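Local coordinates for haloperoxidase (Corallina officinalis, PDB 1QHB), which catalyses the bromination of organic substrates with hydrogen peroxide and bromide, using bound vanadate as cofactor, and assembles as a homododecamer, at residues 265-270 and 508-513; 279-284 and 515-520. All blocks are in the same frame, centred on the assembly; numbering follows the deposited sequence.

Contact 1: residues 265-270 and 508-513; sequences DEFDGE and QVFEVD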
ATOM      1  N   ASP A 265     -47.340   6.998 -45.343  1.00 13.22           N
ATOM      2  CA  ASP A 265     -47.158   7.638 -44.032  1.00 14.95           C
ATOM      3  C   ASP A 265     -45.784   8.247 -43.873  1.00 15.24           C
ATOM      4  O   ASP A 265     -45.629   9.210 -43.115  1.00 17.27           O
ATOM      5  CB  ASP A 265     -47.380   6.640 -42.895  1.00 18.33           C
ATOM      6  CG  ASP A 265     -48.830   6.259 -42.702  1.00 21.47           C
ATOM      7  OD1 ASP A 265     -49.704   6.758 -43.442  1.00 24.69           O
ATOM      8  OD2 ASP A 265     -49.153   5.463 -41.808  1.00 19.68           O
ATOM      9  N   GLU A 266     -44.770   7.676 -44.544  1.00 12.99           N
ATOM     10  CA  GLU A 266     -43.436   8.237 -44.475  1.00 14.25           C
ATOM     11  C   GLU A 266     -43.457   9.723 -44.777  1.00 18.66           C
ATOM     12  O   GLU A 266     -42.833  10.540 -44.115  1.00 18.40           O
ATOM     13  CB  GLU A 266     -42.478   7.545 -45.448  1.00  9.76           C
ATOM     14  CG  GLU A 266     -41.088   8.169 -45.448  1.00 12.28           C
ATOM     15  CD  GLU A 266     -40.054   7.288 -46.122  1.00 17.82           C
ATOM     16  OE1 GLU A 266     -40.387   6.211 -46.663  1.00 14.65           O
ATOM     17  OE2 GLU A 266     -38.865   7.670 -46.114  1.00 20.65           O
ATOM     18  N   PHE A 267     -44.094  10.052 -45.903  1.00 17.95           N
ATOM     19  CA  PHE A 267     -44.121  11.405 -46.451  1.00 14.51           C
ATOM     20  C   PHE A 267     -45.201  12.230 -45.801  1.00 15.46           C
ATOM     21  O   PHE A 267     -45.401  13.340 -46.236  1.00 18.10           O
ATOM     22  CB  PHE A 267     -44.305  11.360 -47.976  1.00 18.60           C
ATOM     23  CG  PHE A 267     -43.297  10.371 -48.539  1.00 18.30           C
ATOM     24  CD1 PHE A 267     -41.956  10.641 -48.384  1.00 16.45           C
ATOM     25  CD2 PHE A 267     -43.715   9.158 -49.059  1.00 25.34           C
ATOM     26  CE1 PHE A 267     -41.032   9.728 -48.844  1.00 17.09           C
ATOM     27  CE2 PHE A 267     -42.780   8.242 -49.517  1.00 21.78           C
ATOM     28  CZ  PHE A 267     -41.440   8.539 -49.415  1.00 20.38           C
ATOM     29  N   ASP A 268     -45.849  11.730 -44.744  1.00 14.82           N
ATOM     30  CA  ASP A 268     -46.842  12.455 -44.023  1.00 15.34           C
ATOM     31  C   ASP A 268     -46.462  12.623 -42.557  1.00 15.67           C
ATOM     32  O   ASP A 268     -47.314  12.901 -41.714  1.00 16.95           O
ATOM     33  CB  ASP A 268     -48.244  11.859 -44.184  1.00 21.32           C
ATOM     34  CG  ASP A 268     -49.281  12.945 -43.884  1.00 25.68           C
ATOM     35  OD1 ASP A 268     -49.043  14.138 -44.164  1.00 27.57           O
ATOM     36  OD2 ASP A 268     -50.303  12.520 -43.311  1.00 33.16           O
ATOM     37  N   GLY A 269     -45.171  12.500 -42.236  1.00 14.62           N
ATOM     38  CA  GLY A 269     -44.681  12.804 -40.922  1.00 11.24           C
ATOM     39  C   GLY A 269     -44.967  11.704 -39.920  1.00 12.33           C
ATOM     40  O   GLY A 269     -45.046  12.013 -38.729  1.00 14.55           O
ATOM     41  N   GLU A 270     -45.030  10.484 -40.430  1.00 11.37           N
ATOM     42  CA  GLU A 270     -45.279   9.372 -39.518  1.00 11.27           C
ATOM     43  C   GLU A 270     -43.996   8.563 -39.271  1.00 15.14           C
ATOM     44  O   GLU A 270     -43.534   7.936 -40.255  1.00 10.54           O
ATOM     45  CB  GLU A 270     -46.324   8.442 -40.084  1.00 15.22           C
ATOM     46  CG  GLU A 270     -47.715   9.069 -40.188  1.00 25.46           C
ATOM     47  CD  GLU A 270     -48.305   9.579 -38.885  1.00 35.92           C
ATOM     48  OE1 GLU A 270     -47.986   9.036 -37.803  1.00 40.10           O
ATOM     49  OE2 GLU A 270     -49.097  10.546 -38.834  1.00 47.68           O
ATOM     50  N   GLN A 508     -33.232  12.558 -50.658  1.00 23.25           N
ATOM     51  CA  GLN A 508     -34.576  13.111 -50.725  1.00 23.84           C
ATOM     52  C   GLN A 508     -34.683  14.251 -49.711  1.00 20.38           C
ATOM     53  O   GLN A 508     -34.477  14.031 -48.507  1.00 23.96           O
ATOM     54  CB  GLN A 508     -35.633  12.085 -50.388  1.00 34.50           C
ATOM     55  CG  GLN A 508     -35.816  10.872 -51.279  1.00 50.05           C
ATOM     56  CD  GLN A 508     -37.019  10.067 -50.782  1.00 65.48           C
ATOM     57  OE1 GLN A 508     -37.039   9.543 -49.665  1.00 70.18           O
ATOM     58  NE2 GLN A 508     -38.046   9.983 -51.623  1.00 68.51           N
ATOM     59  N   VAL A 509     -34.869  15.460 -50.181  1.00 13.60           N
ATOM     60  CA  VAL A 509     -34.942  16.634 -49.353  1.00 16.92           C
ATOM     61  C   VAL A 509     -36.346  17.196 -49.395  1.00 22.10           C
ATOM     62  O   VAL A 509     -36.863  17.484 -50.470  1.00 22.34           O
ATOM     63  CB  VAL A 509     -33.934  17.720 -49.746  1.00 16.94           C
ATOM     64  CG1 VAL A 509     -33.832  18.797 -48.672  1.00 12.69           C
ATOM     65  CG2 VAL A 509     -32.537  17.124 -49.933  1.00 18.28           C
ATOM     66  N   PHE A 510     -36.972  17.307 -48.218  1.00 19.40           N
ATOM     67  CA  PHE A 510     -38.316  17.805 -48.112  1.00 15.43           C
ATOM     68  C   PHE A 510     -38.405  19.090 -47.321  1.00 16.51           C
ATOM     69  O   PHE A 510     -37.542  19.369 -46.527  1.00 18.30           O
ATOM     70  CB  PHE A 510     -39.190  16.787 -47.385  1.00 13.02           C
ATOM     71  CG  PHE A 510     -39.427  15.549 -48.187  1.00 20.14           C
ATOM     72  CD1 PHE A 510     -40.353  15.540 -49.218  1.00 22.02           C
ATOM     73  CD2 PHE A 510     -38.663  14.427 -47.943  1.00 21.97           C
ATOM     74  CE1 PHE A 510     -40.522  14.385 -49.984  1.00 22.06           C
ATOM     75  CE2 PHE A 510     -38.832  13.282 -48.697  1.00 20.67           C
ATOM     76  CZ  PHE A 510     -39.765  13.254 -49.715  1.00 21.24           C
ATOM     77  N   GLU A 511     -39.436  19.844 -47.517  1.00 15.85           N
ATOM     78  CA  GLU A 511     -39.750  21.065 -46.767  1.00 16.07           C
ATOM     79  C   GLU A 511     -41.277  21.068 -46.542  1.00 15.86           C
ATOM     80  O   GLU A 511     -41.967  20.288 -47.228  1.00 16.81           O
ATOM     81  CB  GLU A 511     -39.394  22.304 -47.529  1.00 15.43           C
ATOM     82  CG  GLU A 511     -37.929  22.683 -47.577  1.00 30.56           C
ATOM     83  CD  GLU A 511     -37.722  23.847 -48.544  1.00 35.57           C
ATOM     84  OE1 GLU A 511     -38.301  24.897 -48.214  1.00 39.27           O
ATOM     85  OE2 GLU A 511     -37.017  23.694 -49.564  1.00 31.53           O
ATOM     86  N   VAL A 512     -41.748  22.002 -45.745  1.00 13.56           N
ATOM     87  CA  VAL A 512     -43.197  22.084 -45.495  1.00 16.49           C
ATOM     88  C   VAL A 512     -43.773  22.996 -46.590  1.00 19.34           C
ATOM     89  O   VAL A 512     -43.249  24.045 -46.919  1.00 18.00           O
ATOM     90  CB  VAL A 512     -43.494  22.584 -44.080  1.00 19.37           C
ATOM     91  CG1 VAL A 512     -44.984  22.800 -43.822  1.00 14.44           C
ATOM     92  CG2 VAL A 512     -42.984  21.625 -42.985  1.00 12.66           C
ATOM     93  N   ASP A 513     -44.862  22.602 -47.221  1.00 19.95           N
ATOM     94  CA  ASP A 513     -45.505  23.374 -48.275  1.00 14.95           C
ATOM     95  C   ASP A 513     -45.977  24.731 -47.795  1.00 15.32           C
ATOM     96  O   ASP A 513     -46.441  24.971 -46.675  1.00 16.72           O
ATOM     97  CB  ASP A 513     -46.700  22.557 -48.764  1.00 22.68           C
ATOM     98  CG  ASP A 513     -47.381  23.156 -49.975  1.00 23.20           C
ATOM     99  OD1 ASP A 513     -46.782  23.142 -51.053  1.00 28.86           O
ATOM    100  OD2 ASP A 513     -48.486  23.693 -49.886  1.00 28.00           O
TER
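Phe267 and Phe510 reach each other through the same first torsion: in both, CG stands beside the backbone N and anti to the carbonyl carbon, with chi1 at -49° in Phe267 and -69° in Phe510. This carries the Phe267 ring across to the strand, where its CD1 lies 3.7 Å from CZ of Phe510. The ring centroids are 5.7 Å apart and the planes are oblique to each other, turned by 45°. Phenylalanine suits both places, since a broad apolar ring can bridge backbones whose closest CA atoms, those of Phe267 and Phe510, remain 8.8 Å apart. The Gln508 amide lies beside the edge of the Phe267 ring. Its chain is extended beyond CG and crosses Phe267 at about a right angle, the amide plane perpendicular to the ring; its OE1 is 4.1 Å from CE1 of Phe267. CG of the preceding Glu266 lies 3.7 Å above the plane of the Phe267 ring, toward its rim. The backbone behind Phe267 is tied by Asp265 O, which accepts from Asp268 N and Glu270 N on opposite faces of its carbonyl plane. Gln239 accepts a bond from Phe510 N. The arrangement is a small apolar surface contact, far from the calcium and vanadate sites, joining the loop leading into strand 270-273 to strand 510-512 of a beta hairpin.

Contact 2: residues 279-284 and 515-520; sequences SQRVRI and DEDKLV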
ATOM      1  N   SER A 279     -46.219  10.844 -34.555  1.00 10.43           N
ATOM      2  CA  SER A 279     -46.588  11.837 -35.555  1.00 12.72           C
ATOM      3  C   SER A 279     -45.675  13.052 -35.348  1.00 12.95           C
ATOM      4  O   SER A 279     -45.599  13.437 -34.186  1.00 11.32           O
ATOM      5  CB  SER A 279     -48.067  12.253 -35.303  1.00 13.75           C
ATOM      6  OG  SER A 279     -48.293  13.428 -36.068  1.00 12.59           O
ATOM      7  N   GLN A 280     -45.094  13.659 -36.364  1.00 11.35           N
ATOM      8  CA  GLN A 280     -44.278  14.820 -36.254  1.00 10.17           C
ATOM      9  C   GLN A 280     -45.095  16.116 -36.132  1.00 12.88           C
ATOM     10  O   GLN A 280     -44.516  17.206 -35.951  1.00 12.04           O
ATOM     11  CB  GLN A 280     -43.368  14.989 -37.495  1.00 12.90           C
ATOM     12  CG  GLN A 280     -42.374  13.859 -37.688  1.00 14.42           C
ATOM     13  CD  GLN A 280     -41.064  14.109 -36.946  1.00 16.33           C
ATOM     14  OE1 GLN A 280     -41.080  14.589 -35.802  1.00 13.72           O
ATOM     15  NE2 GLN A 280     -39.954  13.786 -37.635  1.00  7.58           N
ATOM     16  N   ARG A 281     -46.418  16.045 -36.228  1.00 10.84           N
ATOM     17  CA  ARG A 281     -47.223  17.268 -36.193  1.00 10.55           C
ATOM     18  C   ARG A 281     -47.291  17.808 -34.770  1.00 10.69           C
ATOM     19  O   ARG A 281     -47.573  17.012 -33.865  1.00 11.19           O
ATOM     20  CB  ARG A 281     -48.634  16.965 -36.741  1.00  8.29           C
ATOM     21  CG  ARG A 281     -48.630  16.598 -38.218  1.00  6.52           C
ATOM     22  CD  ARG A 281     -50.029  16.609 -38.821  1.00  9.75           C
ATOM     23  NE  ARG A 281     -49.959  16.954 -40.248  1.00  9.37           N
ATOM     24  CZ  ARG A 281     -49.585  16.105 -41.213  1.00 16.71           C
ATOM     25  NH1 ARG A 281     -49.336  14.815 -40.980  1.00 11.64           N
ATOM     26  NH2 ARG A 281     -49.530  16.504 -42.464  1.00  8.34           N
ATOM     27  N   VAL A 282     -46.999  19.089 -34.599  1.00  7.98           N
ATOM     28  CA  VAL A 282     -46.986  19.723 -33.298  1.00  8.74           C
ATOM     29  C   VAL A 282     -48.263  20.482 -32.993  1.00 11.77           C
ATOM     30  O   VAL A 282     -48.994  20.963 -33.869  1.00 13.59           O
ATOM     31  CB  VAL A 282     -45.792  20.741 -33.293  1.00 13.45           C
ATOM     32  CG1 VAL A 282     -46.064  21.855 -34.319  1.00  7.11           C
ATOM     33  CG2 VAL A 282     -45.553  21.343 -31.915  1.00 11.90           C
ATOM     34  N   ARG A 283     -48.587  20.631 -31.698  1.00 12.55           N
ATOM     35  CA  ARG A 283     -49.735  21.392 -31.247  1.00 11.02           C
ATOM     36  C   ARG A 283     -49.567  22.833 -31.687  1.00 14.35           C
ATOM     37  O   ARG A 283     -48.440  23.319 -31.842  1.00 13.48           O
ATOM     38  CB  ARG A 283     -49.951  21.254 -29.737  1.00  8.53           C
ATOM     39  CG  ARG A 283     -50.329  19.846 -29.331  1.00  9.15           C
ATOM     40  CD  ARG A 283     -51.445  19.213 -30.109  1.00 10.20           C
ATOM     41  NE  ARG A 283     -51.928  17.981 -29.517  1.00 14.50           N
ATOM     42  CZ  ARG A 283     -52.833  17.199 -30.104  1.00 15.14           C
ATOM     43  NH1 ARG A 283     -53.362  17.492 -31.281  1.00 10.69           N
ATOM     44  NH2 ARG A 283     -53.269  16.092 -29.504  1.00  8.95           N
ATOM     45  N   ILE A 284     -50.710  23.513 -31.941  1.00 14.28           N
ATOM     46  CA  ILE A 284     -50.636  24.855 -32.490  1.00 12.99           C
ATOM     47  C   ILE A 284     -50.979  25.942 -31.504  1.00 14.07           C
ATOM     48  O   ILE A 284     -52.209  26.108 -31.243  1.00 14.33           O
ATOM     49  CB  ILE A 284     -51.642  24.971 -33.684  1.00 15.24           C
ATOM     50  CG1 ILE A 284     -51.326  23.919 -34.735  1.00 10.80           C
ATOM     51  CG2 ILE A 284     -51.600  26.367 -34.306  1.00 12.10           C
ATOM     52  CD1 ILE A 284     -52.592  23.458 -35.475  1.00 10.33           C
ATOM     53  N   ASP A 515     -48.664  26.314 -48.878  1.00 24.76           N
ATOM     54  CA  ASP A 515     -50.107  26.421 -48.864  1.00 29.43           C
ATOM     55  C   ASP A 515     -50.862  25.425 -48.015  1.00 28.97           C
ATOM     56  O   ASP A 515     -51.909  25.725 -47.466  1.00 30.92           O
ATOM     57  CB  ASP A 515     -50.667  26.276 -50.310  1.00 34.48           C
ATOM     58  CG  ASP A 515     -50.235  27.467 -51.157  1.00 48.73           C
ATOM     59  OD1 ASP A 515     -50.397  28.606 -50.680  1.00 46.98           O
ATOM     60  OD2 ASP A 515     -49.738  27.237 -52.270  1.00 49.76           O
ATOM     61  N   GLU A 516     -50.408  24.178 -47.984  1.00 24.34           N
ATOM     62  CA  GLU A 516     -51.071  23.117 -47.260  1.00 23.73           C
ATOM     63  C   GLU A 516     -50.216  22.548 -46.136  1.00 21.14           C
ATOM     64  O   GLU A 516     -48.986  22.678 -46.158  1.00 19.71           O
ATOM     65  CB  GLU A 516     -51.289  21.994 -48.276  1.00 23.70           C
ATOM     66  CG  GLU A 516     -52.141  22.415 -49.466  1.00 39.42           C
ATOM     67  CD  GLU A 516     -52.476  21.270 -50.402  1.00 42.13           C
ATOM     68  OE1 GLU A 516     -53.327  20.428 -50.060  1.00 45.27           O
ATOM     69  OE2 GLU A 516     -51.875  21.221 -51.487  1.00 43.33           O
ATOM     70  N   ASP A 517     -50.845  21.803 -45.233  1.00 17.96           N
ATOM     71  CA  ASP A 517     -50.089  21.154 -44.176  1.00 15.02           C
ATOM     72  C   ASP A 517     -49.479  19.872 -44.695  1.00 15.27           C
ATOM     73  O   ASP A 517     -49.953  18.771 -44.387  1.00 16.44           O
ATOM     74  CB  ASP A 517     -51.006  20.897 -42.989  1.00 15.45           C
ATOM     75  CG  ASP A 517     -50.260  20.206 -41.846  1.00 18.03           C
ATOM     76  OD1 ASP A 517     -49.037  20.491 -41.766  1.00 20.37           O
ATOM     77  OD2 ASP A 517     -50.826  19.418 -41.093  1.00 19.57           O
ATOM     78  N   LYS A 518     -48.486  19.917 -45.568  1.00 14.46           N
ATOM     79  CA  LYS A 518     -47.909  18.700 -46.118  1.00 16.81           C
ATOM     80  C   LYS A 518     -46.440  18.907 -46.472  1.00 17.00           C
ATOM     81  O   LYS A 518     -45.963  20.049 -46.494  1.00 17.00           O
ATOM     82  CB  LYS A 518     -48.680  18.287 -47.367  1.00 21.49           C
ATOM     83  CG  LYS A 518     -48.431  19.145 -48.581  1.00 29.01           C
ATOM     84  CD  LYS A 518     -49.189  18.589 -49.784  1.00 45.29           C
ATOM     85  CE  LYS A 518     -49.070  19.503 -50.987  1.00 52.89           C
ATOM     86  NZ  LYS A 518     -49.933  19.079 -52.119  1.00 61.36           N
ATOM     87  N   LEU A 519     -45.738  17.811 -46.724  1.00 14.58           N
ATOM     88  CA  LEU A 519     -44.351  17.871 -47.118  1.00 17.26           C
ATOM     89  C   LEU A 519     -44.210  17.949 -48.623  1.00 20.05           C
ATOM     90  O   LEU A 519     -44.923  17.210 -49.286  1.00 21.98           O
ATOM     91  CB  LEU A 519     -43.665  16.542 -46.672  1.00 17.24           C
ATOM     92  CG  LEU A 519     -43.416  16.397 -45.182  1.00 24.73           C
ATOM     93  CD1 LEU A 519     -42.769  15.063 -44.838  1.00 27.18           C
ATOM     94  CD2 LEU A 519     -42.545  17.538 -44.655  1.00 20.27           C
ATOM     95  N   VAL A 520     -43.318  18.764 -49.179  1.00 21.92           N
ATOM     96  CA  VAL A 520     -43.105  18.812 -50.605  1.00 22.07           C
ATOM     97  C   VAL A 520     -41.601  18.707 -50.870  1.00 22.45           C
ATOM     98  O   VAL A 520     -40.801  19.068 -50.021  1.00 22.86           O
ATOM     99  CB  VAL A 520     -43.569  20.077 -51.351  1.00 23.25           C
ATOM    100  CG1 VAL A 520     -45.090  20.116 -51.391  1.00 23.52           C
ATOM    101  CG2 VAL A 520     -42.970  21.336 -50.724  1.00 16.14           C
TER
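Arg281 NE donates to Asp517 OD2 at 2.7 Å in a nearly straight bond, 172° at the hydrogen, which is part of a salt bridge. The oxygen is met on its syn side, though 33° out of the carboxylate plane, while it lies close to the guanidinium plane. The two flat groups are almost perpendicular, at 87°. A second bond runs from Arg281 NH2 to the backbone O of Asp517, at 3.0 Å and more bent; here the donor stands above the carbonyl plane. Arginine thus grips one residue side-on with two nitrogens, one on the carboxylate and one on the main chain, a task for which its several N-H groups suit it. The reach comes from a chain extended from CG to NE, approached from the opposite direction by Asp517, whose CG is anti to the backbone N. Asp517 is the centre of an inverse gamma turn, and its other oxygen, OD1, accepts from Leu319 N, so both carboxylate oxygens are engaged. Arg281 NH2 also pairs with Asp268, so the guanidinium probably balances two acidic groups. Ser279 OG accepts from Arg281 N at 3.2 Å, closing an ST turn. This side-on arginine-aspartate bridge links the irregular part of strand 276-285 to the gamma turn between strands 510-512 and 519-521, in a beta hairpin connection.

Contacts 1 and 2 lie side by side, their centres about 9 Å apart, on the same side of the chain's centre. Along the chain the order is 265-270, 279-284, 508-513, 515-520, so the segments alternate. In the three-stranded antiparallel sheet, 265-270 leads into strand 270-273 and 279-284 lies on its neighbour 276-285; the last two form the two-stranded hairpin of 510-512 and 519-521, where Glu511 O and Val520 N are probably hydrogen-bonded at 2.8 Å. One hairpin is thus docked at two points, on the loop entering the sheet and on its middle strand. That region also meets a second subunit, whose Asp265 pairs with Arg283, placing both contacts near a dodecamer interface.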